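Side-chain contacts in putative nucleotide sugar epimerase/ dehydratase (Bordetella bronchiseptica, PDB 2Q1S), which binds NAD(H) in a Rossmann fold and probably acts as a nucleotide-sugar epimerase or dehydratase in the biosynthesis of lipopolysaccharide O-antigen: residues 102-107 and 272-277; 132-137 and 146-151. One frame throughout, in Å; residues are numbered along the deposited sequence.

Contact 1: residues 102-107 and 272-277; sequences YVFHLA and ACAADG. With NAI (1,4-dihydronicotinamide adenine dinucleotide), chain B.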
# COMPACT_ATOMS: atom_id res chain seq x y z
N TYR A 102 2.54 -24.16 8.01
CA TYR A 102 2.18 -23.41 6.79
C TYR A 102 1.06 -22.49 7.07
O TYR A 102 0.15 -22.79 7.85
CB TYR A 102 1.82 -24.35 5.63
CG TYR A 102 2.96 -25.23 5.23
CD1 TYR A 102 3.98 -24.74 4.40
CD2 TYR A 102 3.09 -26.55 5.71
CE1 TYR A 102 5.07 -25.50 4.04
CE2 TYR A 102 4.19 -27.34 5.36
CZ TYR A 102 5.20 -26.84 4.50
OH TYR A 102 6.29 -27.61 4.16
N VAL A 103 1.14 -21.31 6.46
CA VAL A 103 0.02 -20.36 6.50
C VAL A 103 -0.32 -19.99 5.07
O VAL A 103 0.57 -19.73 4.29
CB VAL A 103 0.40 -19.05 7.30
CG1 VAL A 103 -0.64 -17.92 7.11
CG2 VAL A 103 0.61 -19.36 8.76
N PHE A 104 -1.59 -20.07 4.73
CA PHE A 104 -2.12 -19.59 3.43
C PHE A 104 -2.96 -18.36 3.71
O PHE A 104 -3.88 -18.44 4.46
CB PHE A 104 -2.97 -20.67 2.75
CG PHE A 104 -2.20 -21.90 2.38
CD1 PHE A 104 -2.02 -22.95 3.31
CD2 PHE A 104 -1.58 -22.02 1.14
CE1 PHE A 104 -1.30 -24.10 2.99
CE2 PHE A 104 -0.88 -23.19 0.78
CZ PHE A 104 -0.71 -24.22 1.74
N HIS A 105 -2.56 -17.20 3.14
CA HIS A 105 -3.29 -15.97 3.34
C HIS A 105 -4.11 -15.63 2.09
O HIS A 105 -3.51 -15.15 1.08
CB HIS A 105 -2.29 -14.86 3.71
CG HIS A 105 -2.95 -13.52 3.77
ND1 HIS A 105 -4.28 -13.37 4.10
CD2 HIS A 105 -2.49 -12.29 3.46
CE1 HIS A 105 -4.61 -12.08 4.02
NE2 HIS A 105 -3.53 -11.41 3.63
N LEU A 106 -5.39 -16.05 2.14
CA LEU A 106 -6.32 -15.89 1.01
C LEU A 106 -7.38 -14.83 1.20
O LEU A 106 -8.25 -14.67 0.35
CB LEU A 106 -7.00 -17.24 0.64
CG LEU A 106 -6.04 -18.43 0.59
CD1 LEU A 106 -6.91 -19.68 0.31
CD2 LEU A 106 -4.96 -18.27 -0.42
N ALA A 107 -7.43 -14.16 2.35
CA ALA A 107 -8.48 -13.20 2.58
C ALA A 107 -8.35 -12.03 1.57
O ALA A 107 -7.27 -11.67 1.06
CB ALA A 107 -8.46 -12.71 3.99
N ALA A 272 1.81 -26.44 -3.92
CA ALA A 272 3.17 -26.52 -4.48
C ALA A 272 4.04 -25.32 -4.07
O ALA A 272 5.23 -25.45 -3.81
CB ALA A 272 3.13 -26.68 -5.99
N CYS A 273 3.42 -24.14 -4.03
CA CYS A 273 4.12 -22.95 -3.54
C CYS A 273 4.55 -23.17 -2.09
O CYS A 273 5.66 -22.83 -1.72
CB CYS A 273 3.21 -21.73 -3.64
SG CYS A 273 3.06 -21.08 -5.35
N ALA A 274 3.62 -23.65 -1.25
CA ALA A 274 3.92 -23.89 0.16
C ALA A 274 5.05 -24.88 0.33
O ALA A 274 6.02 -24.64 1.05
CB ALA A 274 2.71 -24.42 0.89
N ALA A 275 4.92 -26.02 -0.33
CA ALA A 275 5.90 -27.08 -0.16
C ALA A 275 7.29 -26.70 -0.68
O ALA A 275 8.29 -26.90 0.00
CB ALA A 275 5.38 -28.36 -0.84
N ASP A 276 7.32 -26.13 -1.88
CA ASP A 276 8.57 -26.01 -2.64
C ASP A 276 8.93 -24.63 -3.15
O ASP A 276 10.01 -24.46 -3.74
CB ASP A 276 8.56 -26.98 -3.82
CG ASP A 276 8.58 -28.45 -3.40
OD1 ASP A 276 9.27 -28.81 -2.43
OD2 ASP A 276 7.91 -29.23 -4.07
N GLY A 277 8.04 -23.67 -2.98
CA GLY A 277 8.35 -22.31 -3.46
C GLY A 277 9.51 -21.65 -2.72
O GLY A 277 9.64 -21.79 -1.50
PA NAI B . -13.60 -15.10 -1.57
O1A NAI B . -14.23 -13.77 -1.34
O2A NAI B . -14.52 -16.33 -1.76
O5B NAI B . -12.55 -15.43 -0.49
C5B NAI B . -11.97 -14.48 0.40
C4B NAI B . -12.26 -14.86 1.85
O4B NAI B . -11.69 -13.86 2.70
C3B NAI B . -13.78 -14.89 2.12
O3B NAI B . -14.13 -16.14 2.75
C2B NAI B . -13.97 -13.76 3.12
O2B NAI B . -15.03 -13.91 4.12
C1B NAI B . -12.60 -13.71 3.81
N9A NAI B . -12.32 -12.47 4.51
C8A NAI B . -12.63 -11.20 4.11
N7A NAI B . -12.15 -10.33 5.00
C5A NAI B . -11.51 -11.01 6.00
C6A NAI B . -10.79 -10.69 7.24
N6A NAI B . -10.62 -9.43 7.68
N1A NAI B . -10.27 -11.70 7.99
C2A NAI B . -10.44 -12.98 7.57
N3A NAI B . -11.06 -13.38 6.45
C4A NAI B . -11.62 -12.44 5.61
O3 NAI B . -12.76 -14.89 -2.92
PN NAI B . -11.72 -15.90 -3.65
O1N NAI B . -11.91 -15.82 -5.08
O2N NAI B . -11.76 -17.19 -2.87
O5D NAI B . -10.29 -15.20 -3.25
C5D NAI B . -9.28 -15.90 -2.51
C4D NAI B . -7.96 -15.15 -2.74
O4D NAI B . -7.60 -15.26 -4.09
C3D NAI B . -8.09 -13.64 -2.52
O3D NAI B . -6.90 -13.21 -1.84
C2D NAI B . -8.19 -13.07 -3.90
O2D NAI B . -7.72 -11.70 -3.95
C1D NAI B . -7.29 -13.98 -4.68
N1N NAI B . -7.58 -14.02 -6.09
C2N NAI B . -8.68 -14.65 -6.61
C3N NAI B . -8.91 -14.69 -7.98
C7N NAI B . -10.14 -15.37 -8.57
O7N NAI B . -10.27 -15.38 -9.78
N7N NAI B . -11.01 -15.95 -7.70
C4N NAI B . -7.97 -14.12 -8.88
C5N NAI B . -6.81 -13.51 -8.31
C6N NAI B . -6.63 -13.51 -6.93
O HOH W 1 8.17 -26.38 2.80
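In the Rossmann fold of this NADH-binding enzyme, Tyr102 and Phe104 of strand 102-105, in the parallel part of the central sheet, pack against Ala274 on the last turn of helix 263-276. The CB of Ala274 meets both rings: Phe104 CZ lies 3.5 Å from Ala274 CB, and Tyr102 CD1 lies 3.7 Å from the same methyl. Both aromatics swing CG beside their own backbone N (chi1 -62° in Tyr102, -64° in Phe104), and the Phe104 ring thereby brings its far end to the helix although its CB does not point there. Farther along the Tyr102 ring, CE1 approaches Ala274 O at 3.3 Å. The phenol oxygen lies alongside the last turn: Tyr102 OH is 2.6 Å from a water lying in the ring plane, and this water donates to Ala275 O at 2.9 Å, so a water bridge links the phenol to the final turn. At the other end of segment 102-107, Ala107 CB packs 3.6 Å from NADH C4A, beside the adenine. Strand 102-105 runs between strands 34-38 and 145-151; Phe104 also touches Val35 and Val147, Ala274 rests on Val147 too, and Lys145 hydrogen-bonds to Ala274 O and Gly277 O.

Contact 2: residues 132-137 and 146-151; sequences KLYERL and VVYSAA. With NAI (1,4-dihydronicotinamide adenine dinucleotide), chain B.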
# COMPACT_ATOMS: atom_id res chain seq x y z
N LYS A 132 -1.08 -6.89 9.38
CA LYS A 132 -1.23 -7.34 10.76
C LYS A 132 -0.89 -8.83 10.89
O LYS A 132 -0.30 -9.24 11.89
CB LYS A 132 -2.61 -7.03 11.31
CG LYS A 132 -2.83 -5.50 11.36
CD LYS A 132 -4.11 -5.13 12.09
CE LYS A 132 -4.04 -5.26 13.62
NZ LYS A 132 -5.28 -4.80 14.31
N LEU A 133 -1.25 -9.61 9.88
CA LEU A 133 -0.90 -11.03 9.91
C LEU A 133 0.60 -11.18 9.93
O LEU A 133 1.18 -11.91 10.78
CB LEU A 133 -1.54 -11.72 8.69
CG LEU A 133 -1.14 -13.22 8.61
CD1 LEU A 133 -1.65 -14.08 9.77
CD2 LEU A 133 -1.61 -13.78 7.28
N TYR A 134 1.29 -10.56 8.98
CA TYR A 134 2.73 -10.70 8.85
C TYR A 134 3.45 -10.20 10.11
O TYR A 134 4.44 -10.79 10.57
CB TYR A 134 3.21 -9.95 7.63
CG TYR A 134 2.90 -10.63 6.30
CD1 TYR A 134 2.13 -11.82 6.25
CD2 TYR A 134 3.37 -10.10 5.11
CE1 TYR A 134 1.89 -12.46 5.04
CE2 TYR A 134 3.12 -10.70 3.88
CZ TYR A 134 2.36 -11.88 3.85
OH TYR A 134 2.13 -12.49 2.63
N GLU A 135 2.94 -9.11 10.68
CA GLU A 135 3.53 -8.55 11.90
C GLU A 135 3.48 -9.55 13.06
O GLU A 135 4.42 -9.65 13.85
CB GLU A 135 2.83 -7.24 12.26
CG GLU A 135 3.42 -6.50 13.45
CD GLU A 135 4.86 -6.01 13.29
OE1 GLU A 135 5.51 -6.07 12.20
OE2 GLU A 135 5.40 -5.60 14.35
N ARG A 136 2.38 -10.28 13.15
CA ARG A 136 2.24 -11.34 14.15
C ARG A 136 3.14 -12.56 13.87
O ARG A 136 3.71 -13.13 14.83
CB ARG A 136 0.80 -11.78 14.33
CG ARG A 136 0.61 -12.82 15.46
CD ARG A 136 1.14 -12.34 16.81
NE ARG A 136 1.00 -13.38 17.83
CZ ARG A 136 1.93 -13.65 18.75
NH1 ARG A 136 3.05 -12.93 18.80
NH2 ARG A 136 1.74 -14.62 19.64
N LEU A 137 3.23 -12.95 12.59
CA LEU A 137 3.98 -14.16 12.20
C LEU A 137 5.49 -13.95 12.22
O LEU A 137 6.24 -14.93 12.16
CB LEU A 137 3.56 -14.67 10.84
CG LEU A 137 2.12 -15.10 10.58
CD1 LEU A 137 1.99 -15.46 9.13
CD2 LEU A 137 1.71 -16.28 11.50
N VAL A 146 4.75 -19.18 4.05
CA VAL A 146 3.55 -18.36 4.09
C VAL A 146 3.19 -18.02 2.65
O VAL A 146 3.95 -17.33 1.99
CB VAL A 146 3.79 -17.02 4.89
CG1 VAL A 146 2.53 -16.19 4.89
CG2 VAL A 146 4.24 -17.39 6.32
N VAL A 147 2.05 -18.52 2.17
CA VAL A 147 1.67 -18.33 0.79
C VAL A 147 0.55 -17.29 0.74
O VAL A 147 -0.50 -17.45 1.36
CB VAL A 147 1.20 -19.68 0.16
CG1 VAL A 147 0.86 -19.46 -1.33
CG2 VAL A 147 2.35 -20.73 0.26
N TYR A 148 0.81 -16.26 -0.07
CA TYR A 148 -0.11 -15.13 -0.27
C TYR A 148 -0.70 -15.18 -1.70
O TYR A 148 0.08 -15.24 -2.67
CB TYR A 148 0.68 -13.83 -0.06
CG TYR A 148 -0.07 -12.56 -0.52
CD1 TYR A 148 -1.27 -12.18 0.09
CD2 TYR A 148 0.42 -11.78 -1.53
CE1 TYR A 148 -1.95 -11.06 -0.29
CE2 TYR A 148 -0.26 -10.66 -1.96
CZ TYR A 148 -1.44 -10.26 -1.33
OH TYR A 148 -2.12 -9.15 -1.72
N SER A 149 -2.04 -15.21 -1.80
CA SER A 149 -2.68 -15.13 -3.09
C SER A 149 -2.68 -13.72 -3.62
O SER A 149 -3.39 -12.86 -3.12
CB SER A 149 -4.08 -15.71 -3.03
OG SER A 149 -4.81 -15.19 -1.93
N ALA A 150 -1.86 -13.49 -4.65
CA ALA A 150 -1.73 -12.21 -5.31
C ALA A 150 -2.56 -12.20 -6.61
O ALA A 150 -3.04 -13.24 -7.10
CB ALA A 150 -0.24 -12.00 -5.58
N ALA A 151 -2.71 -11.05 -7.23
CA ALA A 151 -3.46 -10.99 -8.47
C ALA A 151 -2.56 -11.09 -9.71
O ALA A 151 -1.46 -10.55 -9.74
CB ALA A 151 -4.31 -9.72 -8.52
PA NAI B . -13.60 -15.10 -1.57
O1A NAI B . -14.23 -13.77 -1.34
O2A NAI B . -14.52 -16.33 -1.76
O5B NAI B . -12.55 -15.43 -0.49
C5B NAI B . -11.97 -14.48 0.40
C4B NAI B . -12.26 -14.86 1.85
O4B NAI B . -11.69 -13.86 2.70
C3B NAI B . -13.78 -14.89 2.12
O3B NAI B . -14.13 -16.14 2.75
C2B NAI B . -13.97 -13.76 3.12
O2B NAI B . -15.03 -13.91 4.12
C1B NAI B . -12.60 -13.71 3.81
N9A NAI B . -12.32 -12.47 4.51
C8A NAI B . -12.63 -11.20 4.11
N7A NAI B . -12.15 -10.33 5.00
C5A NAI B . -11.51 -11.01 6.00
C6A NAI B . -10.79 -10.69 7.24
N6A NAI B . -10.62 -9.43 7.68
N1A NAI B . -10.27 -11.70 7.99
C2A NAI B . -10.44 -12.98 7.57
N3A NAI B . -11.06 -13.38 6.45
C4A NAI B . -11.62 -12.44 5.61
O3 NAI B . -12.76 -14.89 -2.92
PN NAI B . -11.72 -15.90 -3.65
O1N NAI B . -11.91 -15.82 -5.08
O2N NAI B . -11.76 -17.19 -2.87
O5D NAI B . -10.29 -15.20 -3.25
C5D NAI B . -9.28 -15.90 -2.51
C4D NAI B . -7.96 -15.15 -2.74
O4D NAI B . -7.60 -15.26 -4.09
C3D NAI B . -8.09 -13.64 -2.52
O3D NAI B . -6.90 -13.21 -1.84
C2D NAI B . -8.19 -13.07 -3.90
O2D NAI B . -7.72 -11.70 -3.95
C1D NAI B . -7.29 -13.98 -4.68
N1N NAI B . -7.58 -14.02 -6.09
C2N NAI B . -8.68 -14.65 -6.61
C3N NAI B . -8.91 -14.69 -7.98
C7N NAI B . -10.14 -15.37 -8.57
O7N NAI B . -10.27 -15.38 -9.78
N7N NAI B . -11.01 -15.95 -7.70
C4N NAI B . -7.97 -14.12 -8.88
C5N NAI B . -6.81 -13.51 -8.31
C6N NAI B . -6.63 -13.51 -6.93
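Tyr134 of helix 128-137 reaches across to strand 145-151, where it touches Val146 and Tyr148. Its CB does not head straight for the strand; with CG beside the backbone N (chi1 -75°), the ring extends over the gap between the two backbones. Partway along it, CE1 meets Val146 CG1 at 3.8 Å. At the tip, Tyr134 OH comes within 3.3 Å of Tyr148 CB and 3.8 Å of Tyr148 CG, the two side chains crossing at about a right angle. This is a van der Waals approach; that buried hydroxyl shares a hydrogen bond with Ser192 OG on helix 180-199.

Val146 divides its two methyls between two helix residues: CG1, anti to the backbone N (chi1 179°), takes the Tyr134 ring, while CG2 receives Leu137 CD1 at 4.1 Å from the next turn of the helix. Tyr148 turns its own ring toward helix 180-199, where its OH hydrogen-bonds to Lys185 O. Lys185 itself binds NADH through its NZ, which makes Tyr148 a second-shell neighbour of the cofactor. Next along the strand, Ser149 OG hydrogen-bonds to NADH O3D at 2.9 Å, and either hydroxyl could be the donor.

Segments 132-137 and 146-151 run almost antiparallel (175°), their axes 11.8 Å apart at closest approach, a helix-on-sheet layer in which the helix returns into the adjoining parallel strand, as in the beta-alpha-beta crossovers of Rossmann-fold epimerases and dehydratases.

How the contacts relate
Strands 102-105 and 145-151 are parallel neighbours in the sheet, so the two contacts, centred about 9 Å apart, share a backbone seam: His105 N lies 2.7 Å from Val147 O and Val103 O lies 2.9 Å from Val147 N, both probable hydrogen bonds. Helices 263-276 and 128-137 pack against opposite faces of the sheet. Val147, which faces away from the helix of contact 2, packs its CG2 3.5 Å from Ala274 N of contact 1. Toward their C-terminal ends the strands reach NADH: Leu106 CA sits 3.4 Å from Ser149 OG, and the ribose hydroxyl O3D, hydrogen-bonded to Ser149, also lies 3.0 Å from Leu106 O.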